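Local coordinates for penicillin-binding protein 2 (Pbp2) (Helicobacter pylori, PDB 5LP5) that probably cross-links cell-wall peptidoglycan as a penicillin-binding transpeptidase and forms a complex with MreC in bacterial cell wall synthesis, at residues Q240-K245 / V576-K581; T509-T514 / T546-Y551. All blocks are in the same frame, centred on the assembly; numbering follows the deposited sequence.

Contact 1: residues Q240-K245 / V576-K581; sequences QKEADK and VKMSNK
Glu-242 and Ala-243 of one helix meet Lys-577, Met-578 and Lys-581 of another. The two helices, 237-246 and 572-584, come from the two ends of the transpeptidase domain. They lie side by side on one face of its central antiparallel sheet, as in the penicillin-binding and serine beta-lactamase fold. Over the short segments the axes run antiparallel at 163° and come within 10.3 Å.

The apolar part faces the sheet. The methyl CE of Met-578 lies 3.8 Å from CB of Ala-243. Both side chains also rest on Ile-254 of strand 252-258, so helix packs on helix and both pack on the sheet. CG of Met-578 points away from the backbone N (chi1 -175°), and bends at chi2 and chi3 bring SD and CE back toward helix 237-246. Its SD passes 4.2 Å from CG of Glu-242.

The other part is made by long, charged side chains that touch mostly through their carbons. Glu-242 reaches between Lys-577 and Lys-581, bent at chi2 (55°). Its CG lies 4.0 Å from CG of Lys-581, and the two chains cross obliquely. OE2 of Glu-242 comes within 4.0 Å of CB of Lys-577, whose extended chain then leads away; these two side chains cross at about a right angle.

Any attraction between the charges is probably weak. OE1 of Glu-242 and NZ of Lys-581 stay 4.4 Å apart, too far for a salt bridge, and NZ has a weak, long ion pair with Glu-584. The carbon before that amine comes closer: CE of Lys-581 is 3.7 Å from OE1 of Glu-242.

Contact 2: residues T509-T514 / T546-Y551; sequences TLACKT and TAFLPY
Phe-548 lays its ring against the methyl of Ala-511, directly across an antiparallel, hydrogen-bonded pair. From CB the chain turns to CG between the backbone N and the carbonyl carbon (chi1 68°), which swings the ring toward strand 511-517. CD2 then lies 3.9 Å from CB of Ala-511. CE2 and the tip atom CZ are nearer, both 3.4 Å from the same CB. The methyl thus sits over one ring face, offset toward the rim, in a CH-pi contact. CZ also points to the edge of the Tyr-551 ring, in its plane.

The two strands neighbour each other in the five-stranded sheet of the transpeptidase domain, with 511-517 outermost within the chain. Lys-513 and Thr-514 probably begin the family's K(T/S)G motif on this strand. Lys-513 N donates to Thr-546 O (3.0 Å), and Thr-546 N returns a straighter bond to Lys-513 O, 169° at the hydrogen. On the other sheet face CB of Cys-512 packs on CB of Ala-547, and its SG is in a disulfide with Cys-492. Past the cis peptide before Pro-550, Tyr-551 N donates to Thr-509 O from above the carbonyl plane (3.0 Å).

How the contacts relate
Contact 2 is buried and belongs to the sheet and the loops at its end. Contact 1 is only partly buried, with Met-578 and Ala-243 against the sheet, Lys-577 exposed, and Glu-242 and Lys-581 partly so. Contact 2 is held by paired backbone bonds with mostly apolar packing, though Lys-513 and Thr-546 share the face of Phe-548. Contact 1 rests on side-chain packing, with at most a weak attraction between opposite charges. Helix 572-584 joins the two: CB of Ser-579 packs 3.7 Å from CD1 of Leu-549, and CG1 of Val-576 reaches CD1 of Leu-510. Thus one side of that helix meets helix 237-246 and another meets the strand pair. The centres of contact 1 and contact 2 are about 15 Å apart.

Contact 1: residues Q240-K245 / V576-K581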
ATOM      1  N   GLN A 240      19.315   3.061 -13.743  1.00 35.46           N
ATOM      2  CA  GLN A 240      18.176   3.672 -14.447  1.00 35.60           C
ATOM      3  C   GLN A 240      18.160   5.182 -14.302  1.00 38.42           C
ATOM      4  O   GLN A 240      17.785   5.898 -15.230  1.00 41.36           O
ATOM      5  CB  GLN A 240      16.835   3.122 -13.970  1.00 33.89           C
ATOM      6  CG  GLN A 240      16.334   1.904 -14.756  1.00 33.98           C
ATOM      7  CD  GLN A 240      15.402   2.209 -15.920  1.00 33.32           C
ATOM      8  OE1 GLN A 240      15.280   1.387 -16.807  1.00 34.17           O
ATOM      9  NE2 GLN A 240      14.721   3.356 -15.907  1.00 32.96           N
ATOM     10  N   LYS A 241      18.560   5.686 -13.144  1.00 39.69           N
ATOM     11  CA  LYS A 241      18.623   7.132 -12.987  1.00 41.83           C
ATOM     12  C   LYS A 241      19.681   7.711 -13.911  1.00 42.99           C
ATOM     13  O   LYS A 241      19.490   8.804 -14.452  1.00 45.60           O
ATOM     14  CB  LYS A 241      18.858   7.537 -11.535  1.00 44.11           C
ATOM     15  CG  LYS A 241      17.595   7.450 -10.705  1.00 44.77           C
ATOM     16  CD  LYS A 241      17.738   8.094  -9.351  1.00 47.82           C
ATOM     17  CE  LYS A 241      16.459   7.886  -8.562  1.00 52.95           C
ATOM     18  NZ  LYS A 241      16.565   8.453  -7.190  1.00 58.04           N
ATOM     19  N   GLU A 242      20.775   6.970 -14.100  1.00 40.73           N
ATOM     20  CA  GLU A 242      21.801   7.347 -15.062  1.00 41.45           C
ATOM     21  C   GLU A 242      21.191   7.391 -16.444  1.00 42.82           C
ATOM     22  O   GLU A 242      21.342   8.372 -17.171  1.00 43.03           O
ATOM     23  CB  GLU A 242      22.971   6.351 -15.043  1.00 40.05           C
ATOM     24  CG  GLU A 242      24.090   6.651 -16.042  1.00 39.59           C
ATOM     25  CD  GLU A 242      24.661   8.058 -15.916  1.00 39.54           C
ATOM     26  OE1 GLU A 242      24.463   8.708 -14.874  1.00 39.13           O
ATOM     27  OE2 GLU A 242      25.309   8.531 -16.868  1.00 41.40           O
ATOM     28  N   ALA A 243      20.493   6.316 -16.792  1.00 44.55           N
ATOM     29  CA  ALA A 243      19.811   6.200 -18.077  1.00 43.48           C
ATOM     30  C   ALA A 243      18.881   7.378 -18.328  1.00 42.98           C
ATOM     31  O   ALA A 243      18.896   7.952 -19.397  1.00 42.56           O
ATOM     32  CB  ALA A 243      19.044   4.901 -18.135  1.00 44.64           C
ATOM     33  N   ASP A 244      18.091   7.756 -17.333  1.00 44.37           N
ATOM     34  CA  ASP A 244      17.212   8.917 -17.470  1.00 45.10           C
ATOM     35  C   ASP A 244      18.042  10.164 -17.759  1.00 45.46           C
ATOM     36  O   ASP A 244      17.755  10.897 -18.682  1.00 49.00           O
ATOM     37  CB  ASP A 244      16.327   9.101 -16.224  1.00 45.71           C
ATOM     38  CG  ASP A 244      15.088   8.178 -16.218  1.00 44.72           C
ATOM     39  OD1 ASP A 244      15.096   7.086 -16.832  1.00 44.72           O
ATOM     40  OD2 ASP A 244      14.088   8.543 -15.577  1.00 45.25           O
ATOM     41  N   LYS A 245      19.088  10.386 -16.983  1.00 48.97           N
ATOM     42  CA  LYS A 245      19.966  11.559 -17.153  1.00 53.34           C
ATOM     43  C   LYS A 245      20.511  11.646 -18.581  1.00 49.61           C
ATOM     44  O   LYS A 245      20.559  12.710 -19.166  1.00 50.59           O
ATOM     45  CB  LYS A 245      21.122  11.488 -16.136  1.00 60.03           C
ATOM     46  CG  LYS A 245      22.150  12.605 -16.167  1.00 68.73           C
ATOM     47  CD  LYS A 245      21.685  13.856 -15.435  1.00 79.09           C
ATOM     48  CE  LYS A 245      22.831  14.857 -15.257  1.00 86.77           C
ATOM     49  NZ  LYS A 245      22.372  16.242 -14.923  1.00 89.18           N
ATOM     50  N   VAL A 576      29.731   5.310 -23.299  1.00 48.13           N
ATOM     51  CA  VAL A 576      30.807   5.357 -22.303  1.00 52.16           C
ATOM     52  C   VAL A 576      30.249   5.664 -20.930  1.00 49.41           C
ATOM     53  O   VAL A 576      30.599   5.008 -19.945  1.00 49.63           O
ATOM     54  CB  VAL A 576      31.938   6.378 -22.621  1.00 59.12           C
ATOM     55  CG1 VAL A 576      32.747   5.907 -23.817  1.00 62.01           C
ATOM     56  CG2 VAL A 576      31.396   7.793 -22.851  1.00 61.51           C
ATOM     57  N   LYS A 577      29.362   6.646 -20.870  1.00 46.45           N
ATOM     58  CA  LYS A 577      28.854   7.105 -19.595  1.00 46.25           C
ATOM     59  C   LYS A 577      28.137   6.008 -18.835  1.00 47.38           C
ATOM     60  O   LYS A 577      28.276   5.926 -17.609  1.00 51.20           O
ATOM     61  CB  LYS A 577      27.970   8.320 -19.788  1.00 45.74           C
ATOM     62  CG  LYS A 577      28.834   9.522 -20.109  1.00 47.67           C
ATOM     63  CD  LYS A 577      28.050  10.781 -20.389  1.00 47.77           C
ATOM     64  CE  LYS A 577      28.994  11.857 -20.886  1.00 48.24           C
ATOM     65  NZ  LYS A 577      28.230  13.110 -21.044  1.00 49.93           N
ATOM     66  N   MET A 578      27.390   5.165 -19.559  1.00 45.61           N
ATOM     67  CA  MET A 578      26.731   4.007 -18.957  1.00 42.69           C
ATOM     68  C   MET A 578      27.740   2.918 -18.569  1.00 43.47           C
ATOM     69  O   MET A 578      27.653   2.362 -17.466  1.00 40.60           O
ATOM     70  CB  MET A 578      25.671   3.445 -19.895  1.00 42.82           C
ATOM     71  CG  MET A 578      24.835   2.319 -19.318  1.00 41.79           C
ATOM     72  SD  MET A 578      24.004   2.788 -17.799  1.00 42.11           S
ATOM     73  CE  MET A 578      22.530   3.546 -18.484  1.00 43.61           C
ATOM     74  N   SER A 579      28.691   2.614 -19.458  1.00 46.94           N
ATOM     75  CA  SER A 579      29.712   1.579 -19.181  1.00 49.37           C
ATOM     76  C   SER A 579      30.634   1.949 -17.996  1.00 50.36           C
ATOM     77  O   SER A 579      31.127   1.064 -17.281  1.00 48.82           O
ATOM     78  CB  SER A 579      30.548   1.285 -20.430  1.00 51.09           C
ATOM     79  OG  SER A 579      31.449   2.341 -20.686  1.00 55.41           O
ATOM     80  N   ASN A 580      30.848   3.255 -17.810  1.00 47.12           N
ATOM     81  CA  ASN A 580      31.582   3.798 -16.669  1.00 46.30           C
ATOM     82  C   ASN A 580      30.800   3.706 -15.358  1.00 47.71           C
ATOM     83  O   ASN A 580      31.374   3.438 -14.298  1.00 49.89           O
ATOM     84  CB  ASN A 580      31.947   5.268 -16.918  1.00 45.61           C
ATOM     85  CG  ASN A 580      33.165   5.434 -17.810  1.00 45.81           C
ATOM     86  OD1 ASN A 580      33.813   4.461 -18.207  1.00 46.80           O
ATOM     87  ND2 ASN A 580      33.489   6.678 -18.114  1.00 45.96           N
ATOM     88  N   LYS A 581      29.499   3.972 -15.427  1.00 49.04           N
ATOM     89  CA  LYS A 581      28.612   3.828 -14.270  1.00 49.16           C
ATOM     90  C   LYS A 581      28.603   2.373 -13.742  1.00 49.47           C
ATOM     91  O   LYS A 581      28.531   2.147 -12.543  1.00 46.73           O
ATOM     92  CB  LYS A 581      27.197   4.294 -14.643  1.00 49.92           C
ATOM     93  CG  LYS A 581      26.149   4.257 -13.533  1.00 49.62           C
ATOM     94  CD  LYS A 581      26.498   5.126 -12.339  1.00 52.04           C
ATOM     95  CE  LYS A 581      26.511   6.603 -12.676  1.00 54.47           C
ATOM     96  NZ  LYS A 581      26.796   7.372 -11.424  1.00 55.98           N
TER

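Contact 2: residues T509-T514 / T546-Y551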
ATOM      1  N   THR A 509      37.473  -1.840 -21.757  1.00 54.33           N
ATOM      2  CA  THR A 509      37.491  -2.083 -23.195  1.00 52.76           C
ATOM      3  C   THR A 509      36.120  -2.427 -23.733  1.00 50.53           C
ATOM      4  O   THR A 509      35.451  -3.319 -23.223  1.00 47.80           O
ATOM      5  CB  THR A 509      38.470  -3.190 -23.576  1.00 52.08           C
ATOM      6  OG1 THR A 509      39.733  -2.944 -22.945  1.00 55.08           O
ATOM      7  CG2 THR A 509      38.687  -3.199 -25.064  1.00 50.79           C
ATOM      8  N   LEU A 510      35.743  -1.703 -24.787  1.00 50.61           N
ATOM      9  CA  LEU A 510      34.442  -1.801 -25.411  1.00 50.39           C
ATOM     10  C   LEU A 510      34.525  -2.422 -26.806  1.00 52.39           C
ATOM     11  O   LEU A 510      35.554  -2.351 -27.475  1.00 54.70           O
ATOM     12  CB  LEU A 510      33.827  -0.403 -25.525  1.00 50.43           C
ATOM     13  CG  LEU A 510      33.306   0.256 -24.248  1.00 50.72           C
ATOM     14  CD1 LEU A 510      33.067   1.745 -24.408  1.00 49.95           C
ATOM     15  CD2 LEU A 510      32.017  -0.406 -23.819  1.00 51.94           C
ATOM     16  N   ALA A 511      33.410  -3.013 -27.230  1.00 53.46           N
ATOM     17  CA  ALA A 511      33.225  -3.534 -28.583  1.00 53.85           C
ATOM     18  C   ALA A 511      31.801  -3.163 -29.035  1.00 56.27           C
ATOM     19  O   ALA A 511      30.838  -3.482 -28.351  1.00 58.93           O
ATOM     20  CB  ALA A 511      33.412  -5.040 -28.584  1.00 51.86           C
ATOM     21  N   CYS A 512      31.675  -2.501 -30.181  1.00 59.12           N
ATOM     22  CA  CYS A 512      30.405  -1.895 -30.606  1.00 59.19           C
ATOM     23  C   CYS A 512      30.101  -2.095 -32.104  1.00 56.92           C
ATOM     24  O   CYS A 512      30.884  -2.670 -32.858  1.00 55.41           O
ATOM     25  CB  CYS A 512      30.431  -0.379 -30.291  1.00 62.95           C
ATOM     26  SG  CYS A 512      31.893   0.486 -30.958  1.00 76.31           S
ATOM     27  N   LYS A 513      28.924  -1.634 -32.503  1.00 54.66           N
ATOM     28  CA  LYS A 513      28.556  -1.424 -33.901  1.00 53.26           C
ATOM     29  C   LYS A 513      27.565  -0.267 -33.935  1.00 52.61           C
ATOM     30  O   LYS A 513      26.601  -0.234 -33.172  1.00 53.37           O
ATOM     31  CB  LYS A 513      27.933  -2.673 -34.530  1.00 52.82           C
ATOM     32  CG  LYS A 513      27.554  -2.518 -36.005  1.00 56.32           C
ATOM     33  CD  LYS A 513      28.780  -2.417 -36.906  1.00 61.03           C
ATOM     34  CE  LYS A 513      28.498  -1.686 -38.210  1.00 64.54           C
ATOM     35  NZ  LYS A 513      28.494  -0.195 -38.068  1.00 64.24           N
ATOM     36  N   THR A 514      27.811   0.700 -34.801  1.00 52.92           N
ATOM     37  CA  THR A 514      26.891   1.819 -34.951  1.00 52.29           C
ATOM     38  C   THR A 514      25.861   1.496 -36.027  1.00 54.23           C
ATOM     39  O   THR A 514      26.000   0.501 -36.762  1.00 54.06           O
ATOM     40  CB  THR A 514      27.636   3.106 -35.339  1.00 51.42           C
ATOM     41  OG1 THR A 514      28.568   2.812 -36.390  1.00 51.96           O
ATOM     42  CG2 THR A 514      28.377   3.668 -34.136  1.00 49.75           C
ATOM     43  N   THR A 546      25.006  -0.372 -30.509  1.00 42.82           N
ATOM     44  CA  THR A 546      24.892  -1.520 -29.628  1.00 39.34           C
ATOM     45  C   THR A 546      26.309  -1.964 -29.348  1.00 39.52           C
ATOM     46  O   THR A 546      27.213  -1.604 -30.053  1.00 41.19           O
ATOM     47  CB  THR A 546      24.030  -2.627 -30.253  1.00 37.97           C
ATOM     48  OG1 THR A 546      23.666  -3.584 -29.259  1.00 34.90           O
ATOM     49  CG2 THR A 546      24.764  -3.316 -31.382  1.00 40.42           C
ATOM     50  N   ALA A 547      26.515  -2.698 -28.272  1.00 42.73           N
ATOM     51  CA  ALA A 547      27.874  -2.961 -27.782  1.00 44.13           C
ATOM     52  C   ALA A 547      27.898  -4.008 -26.670  1.00 40.77           C
ATOM     53  O   ALA A 547      26.933  -4.128 -25.921  1.00 40.30           O
ATOM     54  CB  ALA A 547      28.518  -1.661 -27.294  1.00 45.14           C
ATOM     55  N   PHE A 548      28.996  -4.762 -26.582  1.00 40.03           N
ATOM     56  CA  PHE A 548      29.233  -5.666 -25.451  1.00 39.87           C
ATOM     57  C   PHE A 548      30.515  -5.334 -24.675  1.00 42.07           C
ATOM     58  O   PHE A 548      31.467  -4.741 -25.204  1.00 42.88           O
ATOM     59  CB  PHE A 548      29.235  -7.123 -25.887  1.00 38.05           C
ATOM     60  CG  PHE A 548      30.397  -7.510 -26.745  1.00 38.31           C
ATOM     61  CD1 PHE A 548      31.543  -8.030 -26.184  1.00 38.48           C
ATOM     62  CD2 PHE A 548      30.322  -7.400 -28.125  1.00 39.06           C
ATOM     63  CE1 PHE A 548      32.609  -8.417 -26.979  1.00 39.91           C
ATOM     64  CE2 PHE A 548      31.375  -7.790 -28.928  1.00 39.67           C
ATOM     65  CZ  PHE A 548      32.524  -8.301 -28.351  1.00 40.38           C
ATOM     66  N   LEU A 549      30.521  -5.713 -23.407  1.00 41.48           N
ATOM     67  CA  LEU A 549      31.615  -5.359 -22.535  1.00 42.12           C
ATOM     68  C   LEU A 549      31.725  -6.323 -21.360  1.00 40.64           C
ATOM     69  O   LEU A 549      30.739  -6.905 -20.921  1.00 38.46           O
ATOM     70  CB  LEU A 549      31.447  -3.924 -22.016  1.00 41.79           C
ATOM     71  CG  LEU A 549      30.330  -3.658 -21.004  1.00 41.12           C
ATOM     72  CD1 LEU A 549      30.595  -2.402 -20.200  1.00 42.43           C
ATOM     73  CD2 LEU A 549      29.007  -3.565 -21.722  1.00 40.87           C
ATOM     74  N   PRO A 550      32.939  -6.494 -20.852  1.00 41.14           N
ATOM     75  CA  PRO A 550      34.198  -6.000 -21.410  1.00 43.34           C
ATOM     76  C   PRO A 550      34.656  -6.878 -22.586  1.00 45.80           C
ATOM     77  O   PRO A 550      34.297  -8.063 -22.661  1.00 45.71           O
ATOM     78  CB  PRO A 550      35.155  -6.120 -20.231  1.00 44.49           C
ATOM     79  CG  PRO A 550      34.613  -7.263 -19.426  1.00 44.02           C
ATOM     80  CD  PRO A 550      33.120  -7.189 -19.572  1.00 42.16           C
ATOM     81  N   TYR A 551      35.436  -6.320 -23.501  1.00 46.85           N
ATOM     82  CA  TYR A 551      35.789  -7.073 -24.705  1.00 48.51           C
ATOM     83  C   TYR A 551      36.481  -8.401 -24.390  1.00 50.06           C
ATOM     84  O   TYR A 551      36.207  -9.425 -25.021  1.00 52.14           O
ATOM     85  CB  TYR A 551      36.663  -6.244 -25.653  1.00 49.78           C
ATOM     86  CG  TYR A 551      37.242  -7.086 -26.768  1.00 50.30           C
ATOM     87  CD1 TYR A 551      36.406  -7.772 -27.646  1.00 49.40           C
ATOM     88  CD2 TYR A 551      38.618  -7.239 -26.920  1.00 50.21           C
ATOM     89  CE1 TYR A 551      36.924  -8.575 -28.648  1.00 50.05           C
ATOM     90  CE2 TYR A 551      39.140  -8.028 -27.937  1.00 51.72           C
ATOM     91  CZ  TYR A 551      38.278  -8.693 -28.796  1.00 50.45           C
ATOM     92  OH  TYR A 551      38.738  -9.484 -29.803  1.00 50.57           O
TER